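Local coordinates for adherence and virulence protein A (Streptococcus pneumoniae, PDB 6PON) that probably binds host fibronectin and helps the pneumococcus adhere to host tissue during infection, at residues Phe31-Ile39 with Arg47-Val55; Tyr82-Ser90 with Val100-Asn108. All coordinates share one frame; numbering follows the deposited sequence.

Contact 1: Phe31-Ile39 with Arg47-Val55; sequences FEQELVLQI and RLLLSAHPV
Glu-34 and Ser-51 meet across two antiparallel strands as a non-hydrogen-bonded pair, joined through their side chains. Ser-51 OG donates to Glu-34 OE1 over 2.8 Å and reaches the carboxylate from above its plane. With chi1 at 173° the hydroxyl lies beside its own carbonyl carbon, close enough to the following residues to accept from the backbone N of His-53, two positions on. This is an ST turn, and it marks the point where the strand ends. The serine oxygen thus ties the carboxylate of the buried Glu-34 to the turn. The other carboxylate oxygen, Glu-34 OE2, lies 3.8 Å from Leu-49 CD1.

On the same face Val-36 spreads its two methyls. CG2 packs on Leu-49 CD1 at 3.9 Å, and CG1 meets the aliphatic Arg-47 CG at 3.6 Å. Beyond that carbon the arginine leads off to the backbone oxygen of Thr-64.

The opposite face carries Leu-35 and Leu-37 with Leu-48 and Leu-50. Ile-39 adds its CD1, which rests 4.0 Å from Leu-48 CB.

The backbone holds both layers in register. Leu-35 pairs with Leu-50 and Leu-37 with Leu-48, each through two hydrogen bonds. A further bond, from Ala-52 N to Gln-33 O at 2.6 Å, extends the ladder past the strand ends. It meets a type I turn that runs from Phe-31 to Glu-34.

The two strands form a beta hairpin at the middle of a four-stranded antiparallel sheet. Strand 23-28 flanks 34-41, and strand 58-61 flanks 44-51. The aliphatic face packs on strand 113-121 of the second sheet, where Leu-35 and Leu-37 touch Leu-118 and Leu-50 touches Ile-120.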
loop_
_atom_site.group_PDB
_atom_site.type_symbol
_atom_site.label_atom_id
_atom_site.label_comp_id
_atom_site.label_asym_id
_atom_site.label_seq_id
_atom_site.Cartn_x
_atom_site.Cartn_y
_atom_site.Cartn_z
ATOM N N PHE B 31 37.486 -15.974 23.437
ATOM C CA PHE B 31 37.615 -14.641 24.008
ATOM C C PHE B 31 36.733 -14.545 25.244
ATOM O O PHE B 31 35.891 -15.412 25.493
ATOM C CB PHE B 31 37.255 -13.569 22.979
ATOM C CG PHE B 31 38.100 -13.639 21.748
ATOM C CD1 PHE B 31 39.390 -13.129 21.754
ATOM C CD2 PHE B 31 37.625 -14.254 20.597
ATOM C CE1 PHE B 31 40.187 -13.203 20.615
ATOM C CE2 PHE B 31 38.406 -14.334 19.460
ATOM C CZ PHE B 31 39.694 -13.811 19.468
ATOM N N GLU B 32 36.935 -13.474 26.020
ATOM C CA GLU B 32 36.298 -13.384 27.330
ATOM C C GLU B 32 34.783 -13.516 27.230
ATOM O O GLU B 32 34.158 -14.248 28.010
ATOM C CB GLU B 32 36.682 -12.072 28.018
ATOM C CG GLU B 32 36.532 -12.119 29.528
ATOM C CD GLU B 32 37.671 -12.878 30.206
ATOM O OE1 GLU B 32 38.507 -12.236 30.881
ATOM O OE2 GLU B 32 37.751 -14.120 30.065
ATOM N N GLN B 33 34.170 -12.832 26.267
ATOM C CA GLN B 33 32.719 -12.818 26.172
ATOM C C GLN B 33 32.221 -13.608 24.972
ATOM O O GLN B 33 31.159 -13.309 24.420
ATOM C CB GLN B 33 32.195 -11.391 26.110
ATOM C CG GLN B 33 32.967 -10.401 26.967
ATOM C CD GLN B 33 32.668 -8.979 26.544
ATOM O OE1 GLN B 33 31.622 -8.425 26.909
ATOM N NE2 GLN B 33 33.564 -8.388 25.734
ATOM N N GLU B 34 32.976 -14.609 24.548
ATOM C CA GLU B 34 32.570 -15.403 23.405
ATOM C C GLU B 34 32.628 -16.880 23.748
ATOM O O GLU B 34 33.556 -17.342 24.414
ATOM C CB GLU B 34 33.446 -15.087 22.189
ATOM C CG GLU B 34 33.517 -13.605 21.890
ATOM C CD GLU B 34 33.745 -13.308 20.429
ATOM O OE1 GLU B 34 33.397 -12.185 20.008
ATOM O OE2 GLU B 34 34.254 -14.184 19.695
ATOM N N LEU B 35 31.627 -17.617 23.290
ATOM C CA LEU B 35 31.503 -19.046 23.533
ATOM C C LEU B 35 31.368 -19.746 22.189
ATOM O O LEU B 35 30.551 -19.333 21.360
ATOM C CB LEU B 35 30.283 -19.340 24.428
ATOM C CG LEU B 35 29.889 -20.799 24.642
ATOM C CD1 LEU B 35 30.937 -21.507 25.516
ATOM C CD2 LEU B 35 28.476 -20.931 25.217
ATOM N N VAL B 36 32.150 -20.804 21.981
ATOM C CA VAL B 36 32.126 -21.593 20.755
ATOM C C VAL B 36 31.842 -23.052 21.096
ATOM O O VAL B 36 32.527 -23.644 21.933
ATOM C CB VAL B 36 33.443 -21.465 19.973
ATOM C CG1 VAL B 36 33.421 -22.357 18.735
ATOM C CG2 VAL B 36 33.661 -20.030 19.568
ATOM N N LEU B 37 30.843 -23.628 20.437
ATOM C CA LEU B 37 30.468 -25.024 20.603
ATOM C C LEU B 37 30.755 -25.781 19.312
ATOM O O LEU B 37 30.307 -25.366 18.237
ATOM C CB LEU B 37 28.976 -25.166 20.941
ATOM C CG LEU B 37 28.351 -24.298 22.026
ATOM C CD1 LEU B 37 26.913 -24.710 22.262
ATOM C CD2 LEU B 37 29.146 -24.419 23.321
ATOM N N GLN B 38 31.479 -26.893 19.408
ATOM C CA GLN B 38 31.533 -27.848 18.312
ATOM C C GLN B 38 30.349 -28.794 18.459
ATOM O O GLN B 38 30.178 -29.422 19.512
ATOM C CB GLN B 38 32.852 -28.620 18.300
ATOM C CG GLN B 38 33.198 -29.223 16.944
ATOM C CD GLN B 38 34.025 -30.495 17.074
ATOM O OE1 GLN B 38 33.539 -31.597 16.783
ATOM N NE2 GLN B 38 35.281 -30.352 17.517
ATOM N N ILE B 39 29.517 -28.875 17.422
ATOM C CA ILE B 39 28.286 -29.652 17.467
ATOM C C ILE B 39 28.276 -30.607 16.290
ATOM O O ILE B 39 28.449 -30.182 15.145
ATOM C CB ILE B 39 27.036 -28.750 17.431
ATOM C CG1 ILE B 39 26.924 -27.909 18.700
ATOM C CG2 ILE B 39 25.772 -29.570 17.226
ATOM C CD1 ILE B 39 26.044 -26.673 18.511
ATOM N N ARG B 47 30.295 -25.535 13.948
ATOM C CA ARG B 47 30.937 -24.647 14.907
ATOM C C ARG B 47 30.005 -23.466 15.185
ATOM O O ARG B 47 29.814 -22.603 14.317
ATOM C CB ARG B 47 32.296 -24.195 14.370
ATOM C CG ARG B 47 33.235 -23.630 15.404
ATOM C CD ARG B 47 34.674 -23.557 14.881
ATOM N NE ARG B 47 35.271 -24.881 14.717
ATOM C CZ ARG B 47 36.566 -25.102 14.510
ATOM N NH1 ARG B 47 37.416 -24.084 14.438
ATOM N NH2 ARG B 47 37.015 -26.345 14.380
ATOM N N LEU B 48 29.432 -23.431 16.399
ATOM C CA LEU B 48 28.461 -22.418 16.814
ATOM C C LEU B 48 29.149 -21.345 17.645
ATOM O O LEU B 48 29.738 -21.651 18.689
ATOM C CB LEU B 48 27.333 -23.036 17.640
ATOM C CG LEU B 48 26.197 -22.080 18.055
ATOM C CD1 LEU B 48 25.561 -21.433 16.812
ATOM C CD2 LEU B 48 25.103 -22.746 18.937
ATOM N N LEU B 49 29.044 -20.093 17.213
ATOM C CA LEU B 49 29.609 -18.976 17.952
ATOM C C LEU B 49 28.491 -18.204 18.642
ATOM O O LEU B 49 27.496 -17.838 18.010
ATOM C CB LEU B 49 30.409 -18.047 17.035
ATOM C CG LEU B 49 30.771 -16.651 17.578
ATOM C CD1 LEU B 49 31.656 -16.756 18.810
ATOM C CD2 LEU B 49 31.442 -15.760 16.506
ATOM N N LEU B 50 28.661 -17.958 19.932
ATOM C CA LEU B 50 27.827 -17.017 20.664
ATOM C C LEU B 50 28.728 -15.940 21.242
ATOM O O LEU B 50 29.724 -16.238 21.908
ATOM C CB LEU B 50 27.045 -17.705 21.779
ATOM C CG LEU B 50 26.132 -18.872 21.427
ATOM C CD1 LEU B 50 26.938 -20.155 21.253
ATOM C CD2 LEU B 50 25.094 -19.018 22.530
ATOM N N SER B 51 28.394 -14.692 20.984
ATOM C CA SER B 51 29.269 -13.606 21.374
ATOM C C SER B 51 28.474 -12.609 22.197
ATOM O O SER B 51 27.429 -12.119 21.754
ATOM C CB SER B 51 29.898 -12.948 20.138
ATOM O OG SER B 51 30.620 -11.798 20.504
ATOM N N ALA B 52 28.961 -12.329 23.403
ATOM C CA ALA B 52 28.408 -11.290 24.250
ATOM C C ALA B 52 29.195 -9.994 24.131
ATOM O O ALA B 52 29.016 -9.087 24.950
ATOM C CB ALA B 52 28.365 -11.770 25.703
ATOM N N HIS B 53 30.059 -9.893 23.130
ATOM C CA HIS B 53 30.821 -8.678 22.903
ATOM C C HIS B 53 29.886 -7.471 22.787
ATOM O O HIS B 53 28.893 -7.530 22.044
ATOM C CB HIS B 53 31.658 -8.818 21.632
ATOM C CG HIS B 53 32.597 -7.674 21.396
ATOM N ND1 HIS B 53 32.215 -6.511 20.752
ATOM C CD2 HIS B 53 33.904 -7.517 21.710
ATOM C CE1 HIS B 53 33.249 -5.694 20.673
ATOM N NE2 HIS B 53 34.286 -6.282 21.244
ATOM N N PRO B 54 30.189 -6.359 23.470
ATOM C CA PRO B 54 29.259 -5.216 23.499
ATOM C C PRO B 54 28.916 -4.632 22.134
ATOM O O PRO B 54 27.877 -3.976 22.015
ATOM C CB PRO B 54 30.001 -4.190 24.371
ATOM C CG PRO B 54 31.451 -4.579 24.278
ATOM C CD PRO B 54 31.432 -6.080 24.209
ATOM N N VAL B 55 29.733 -4.850 21.107
ATOM C CA VAL B 55 29.472 -4.354 19.758
ATOM C C VAL B 55 29.129 -5.488 18.799
ATOM O O VAL B 55 28.193 -5.384 18.003
ATOM C CB VAL B 55 30.677 -3.549 19.228
ATOM C CG1 VAL B 55 30.363 -2.953 17.866
ATOM C CG2 VAL B 55 31.055 -2.486 20.211
#

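Contact 2: Tyr82-Ser90 with Val100-Asn108; sequences YLQGALIES and VEITVSNKN
Asn-106 ND2 is gripped by two backbone carbonyls at the end of helix 74-83, one within the helix and one just past it. It donates to Tyr-82 O at 2.7 Å and to Gln-84 O at 2.9 Å. Both bonds are nearly straight, at 173°, and both acceptors lie in the plane of the amide. Each carbonyl, however, is met from above its own plane. The two N-H groups fix the rotation of the amide, and Lys-107 N adds a bond to OD1. With CG turned away from the backbone N (chi1 -151°), the group reaches across to the helix end and the type II turn Leu-83 to Ala-86.

At the first residue of this turn, Leu-83 CD2 comes against Val-104 CG2 at 3.6 Å, the side chains crossing at about a right angle. Ala-86 CB touches the same valine.

Further on, the strands pair as Leu-87 with Ser-105 and Ile-88 with Val-104. A classic beta bulge follows: Glu-89 and Ser-90 both face Thr-103. Glu-89 N donates to Thr-103 O at 2.7 Å, whereas the bond from Ser-90 N to the same oxygen is weak. The bulge turns Glu-89 toward the partner strand. Its extended side chain accepts from Ser-105 OG at OE2, 2.7 Å away and above the carboxylate plane. The second oxygen, OE1, is held by Gln-115. Beyond the bulge a water links Ser-90 OG, Thr-103 OG1 and Glu-101 O.

The hairpin belongs to an antiparallel sheet in which 87-93 pairs with 99-107 and 99-107 with 113-121. Backbone bonds from Gly-85, Ala-86 and Ile-88 also reach Asn-21, Gly-22 and Ile-24. Helix 74-83 enters beside strand 128-133, where Tyr-82 and Leu-83 touch Leu-131.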
loop_
_atom_site.group_PDB
_atom_site.type_symbol
_atom_site.label_atom_id
_atom_site.label_comp_id
_atom_site.label_asym_id
_atom_site.label_seq_id
_atom_site.Cartn_x
_atom_site.Cartn_y
_atom_site.Cartn_z
ATOM N N TYR B 82 27.517 -29.609 32.176
ATOM C CA TYR B 82 26.172 -29.853 31.658
ATOM C C TYR B 82 26.113 -30.052 30.156
ATOM O O TYR B 82 25.206 -30.739 29.678
ATOM C CB TYR B 82 25.229 -28.709 32.027
ATOM C CG TYR B 82 25.071 -28.557 33.509
ATOM C CD1 TYR B 82 24.178 -29.348 34.226
ATOM C CD2 TYR B 82 25.835 -27.643 34.200
ATOM C CE1 TYR B 82 24.037 -29.200 35.612
ATOM C CE2 TYR B 82 25.714 -27.489 35.567
ATOM C CZ TYR B 82 24.814 -28.266 36.270
ATOM O OH TYR B 82 24.726 -28.090 37.633
ATOM N N LEU B 83 27.040 -29.486 29.389
ATOM C CA LEU B 83 26.874 -29.471 27.940
ATOM C C LEU B 83 27.715 -30.512 27.217
ATOM O O LEU B 83 27.371 -30.873 26.080
ATOM C CB LEU B 83 27.198 -28.079 27.381
ATOM C CG LEU B 83 26.272 -26.968 27.868
ATOM C CD1 LEU B 83 26.652 -25.625 27.268
ATOM C CD2 LEU B 83 24.810 -27.328 27.557
ATOM N N GLN B 84 28.794 -31.007 27.845
ATOM C CA GLN B 84 29.643 -32.025 27.232
ATOM C C GLN B 84 28.829 -33.268 26.877
ATOM O O GLN B 84 28.334 -33.965 27.765
ATOM C CB GLN B 84 30.791 -32.389 28.168
ATOM C CG GLN B 84 31.797 -33.355 27.568
ATOM C CD GLN B 84 32.550 -32.771 26.387
ATOM O OE1 GLN B 84 33.242 -31.763 26.514
ATOM N NE2 GLN B 84 32.411 -33.400 25.229
ATOM N N GLY B 85 28.663 -33.543 25.586
ATOM C CA GLY B 85 27.840 -34.651 25.148
ATOM C C GLY B 85 26.352 -34.376 25.122
ATOM O O GLY B 85 25.568 -35.307 24.903
ATOM N N ALA B 86 25.932 -33.132 25.330
ATOM C CA ALA B 86 24.510 -32.877 25.455
ATOM C C ALA B 86 23.815 -32.992 24.099
ATOM O O ALA B 86 24.427 -32.865 23.039
ATOM C CB ALA B 86 24.267 -31.499 26.069
ATOM N N LEU B 87 22.515 -33.258 24.150
ATOM C CA LEU B 87 21.673 -33.315 22.969
ATOM C C LEU B 87 20.937 -31.987 22.840
ATOM O O LEU B 87 20.436 -31.446 23.830
ATOM C CB LEU B 87 20.679 -34.475 23.062
ATOM C CG LEU B 87 19.580 -34.455 21.997
ATOM C CD1 LEU B 87 20.160 -34.834 20.642
ATOM C CD2 LEU B 87 18.402 -35.351 22.357
ATOM N N ILE B 88 20.902 -31.445 21.631
ATOM C CA ILE B 88 20.273 -30.152 21.395
ATOM C C ILE B 88 18.803 -30.399 21.094
ATOM O O ILE B 88 18.460 -30.965 20.055
ATOM C CB ILE B 88 20.971 -29.388 20.268
ATOM C CG1 ILE B 88 22.355 -28.943 20.741
ATOM C CG2 ILE B 88 20.147 -28.173 19.860
ATOM C CD1 ILE B 88 23.203 -28.344 19.677
ATOM N N GLU B 89 17.928 -29.980 22.003
ATOM C CA GLU B 89 16.529 -30.357 21.861
ATOM C C GLU B 89 15.717 -29.354 21.057
ATOM O O GLU B 89 14.885 -29.759 20.243
ATOM C CB GLU B 89 15.906 -30.570 23.237
ATOM C CG GLU B 89 16.226 -31.962 23.763
ATOM C CD GLU B 89 15.768 -32.187 25.179
ATOM O OE1 GLU B 89 15.499 -31.194 25.899
ATOM O OE2 GLU B 89 15.680 -33.374 25.567
ATOM N N SER B 90 15.961 -28.059 21.249
ATOM C CA SER B 90 15.225 -27.017 20.555
ATOM C C SER B 90 16.092 -25.766 20.508
ATOM O O SER B 90 16.942 -25.556 21.382
ATOM C CB SER B 90 13.904 -26.710 21.259
ATOM O OG SER B 90 14.157 -26.104 22.516
ATOM N N VAL B 100 18.088 -15.723 22.237
ATOM C CA VAL B 100 17.968 -17.099 21.767
ATOM C C VAL B 100 18.122 -18.055 22.933
ATOM O O VAL B 100 19.011 -17.894 23.779
ATOM C CB VAL B 100 18.994 -17.440 20.672
ATOM C CG1 VAL B 100 18.853 -18.892 20.288
ATOM C CG2 VAL B 100 18.782 -16.538 19.470
ATOM N N GLU B 101 17.261 -19.071 22.954
ATOM C CA GLU B 101 17.268 -20.104 23.971
ATOM C C GLU B 101 17.482 -21.455 23.306
ATOM O O GLU B 101 16.790 -21.805 22.341
ATOM C CB GLU B 101 15.975 -20.095 24.782
ATOM C CG GLU B 101 15.826 -18.816 25.606
ATOM C CD GLU B 101 14.599 -18.815 26.482
ATOM O OE1 GLU B 101 13.704 -19.650 26.262
ATOM O OE2 GLU B 101 14.540 -17.980 27.402
ATOM N N ILE B 102 18.453 -22.194 23.833
ATOM C CA ILE B 102 18.857 -23.492 23.336
ATOM C C ILE B 102 18.623 -24.467 24.475
ATOM O O ILE B 102 19.319 -24.408 25.503
ATOM C CB ILE B 102 20.328 -23.509 22.899
ATOM C CG1 ILE B 102 20.553 -22.500 21.774
ATOM C CG2 ILE B 102 20.742 -24.946 22.527
ATOM C CD1 ILE B 102 22.000 -22.248 21.443
ATOM N N THR B 103 17.655 -25.357 24.306
ATOM C CA THR B 103 17.376 -26.350 25.329
ATOM C C THR B 103 18.155 -27.620 25.021
ATOM O O THR B 103 18.220 -28.071 23.868
ATOM C CB THR B 103 15.878 -26.641 25.431
ATOM O OG1 THR B 103 15.172 -25.405 25.511
ATOM C CG2 THR B 103 15.588 -27.394 26.687
ATOM N N VAL B 104 18.768 -28.175 26.065
ATOM C CA VAL B 104 19.613 -29.356 25.963
ATOM C C VAL B 104 19.262 -30.315 27.084
ATOM O O VAL B 104 18.777 -29.930 28.152
ATOM C CB VAL B 104 21.116 -29.031 26.050
ATOM C CG1 VAL B 104 21.501 -28.027 24.992
ATOM C CG2 VAL B 104 21.452 -28.531 27.457
ATOM N N SER B 105 19.540 -31.580 26.829
ATOM C CA SER B 105 19.426 -32.617 27.828
ATOM C C SER B 105 20.717 -33.418 27.813
ATOM O O SER B 105 21.380 -33.533 26.776
ATOM C CB SER B 105 18.207 -33.508 27.565
ATOM O OG SER B 105 18.218 -33.973 26.238
ATOM N N ASN B 106 21.073 -33.956 28.973
ATOM C CA ASN B 106 22.330 -34.666 29.151
ATOM C C ASN B 106 22.154 -35.666 30.291
ATOM O O ASN B 106 21.095 -35.745 30.924
ATOM C CB ASN B 106 23.468 -33.676 29.427
ATOM C CG ASN B 106 24.816 -34.178 28.953
ATOM O OD1 ASN B 106 24.988 -35.360 28.672
ATOM N ND2 ASN B 106 25.786 -33.272 28.861
ATOM N N LYS B 107 23.188 -36.457 30.533
ATOM C CA LYS B 107 23.254 -37.232 31.759
ATOM C C LYS B 107 24.243 -36.559 32.700
ATOM O O LYS B 107 25.064 -35.740 32.279
ATOM C CB LYS B 107 23.640 -38.697 31.487
ATOM C CG LYS B 107 24.886 -38.916 30.634
ATOM C CD LYS B 107 25.290 -40.400 30.646
ATOM C CE LYS B 107 25.685 -40.906 29.249
ATOM N NZ LYS B 107 27.113 -40.651 28.880
ATOM N N ASN B 108 24.122 -36.866 33.996
ATOM C CA ASN B 108 25.151 -36.479 34.950
ATOM C C ASN B 108 26.074 -37.680 35.197
ATOM O O ASN B 108 26.042 -38.681 34.470
ATOM C CB ASN B 108 24.535 -35.901 36.233
ATOM C CG ASN B 108 23.713 -36.917 37.035
ATOM O OD1 ASN B 108 23.811 -38.121 36.843
ATOM N ND2 ASN B 108 22.915 -36.411 37.955
HETATM O O HOH W 1 14.722 -23.488 23.008
#

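Overall arrangement
Contacts 1 and 2 are two beta hairpins that follow one another along the chain, in two antiparallel sheets bridged by backbone bonds at the start of strand 23-28. Their centres lie about 17 Å apart, yet their aliphatic side chains meet. Ile-39 CD1 of contact 1 packs on Ile-88 CD1 of contact 2 at 3.5 Å, and Leu-48 CD2 lies 4.0 Å from Ile-102 CD1. Strand 23-28 pairs with the first hairpin, while its start bonds to the 82-90 segment. Strand 113-121 touches both hairpins as well. Both lie in the NFACT family region. Together they bring the two larger sheets into contact through an aliphatic interface.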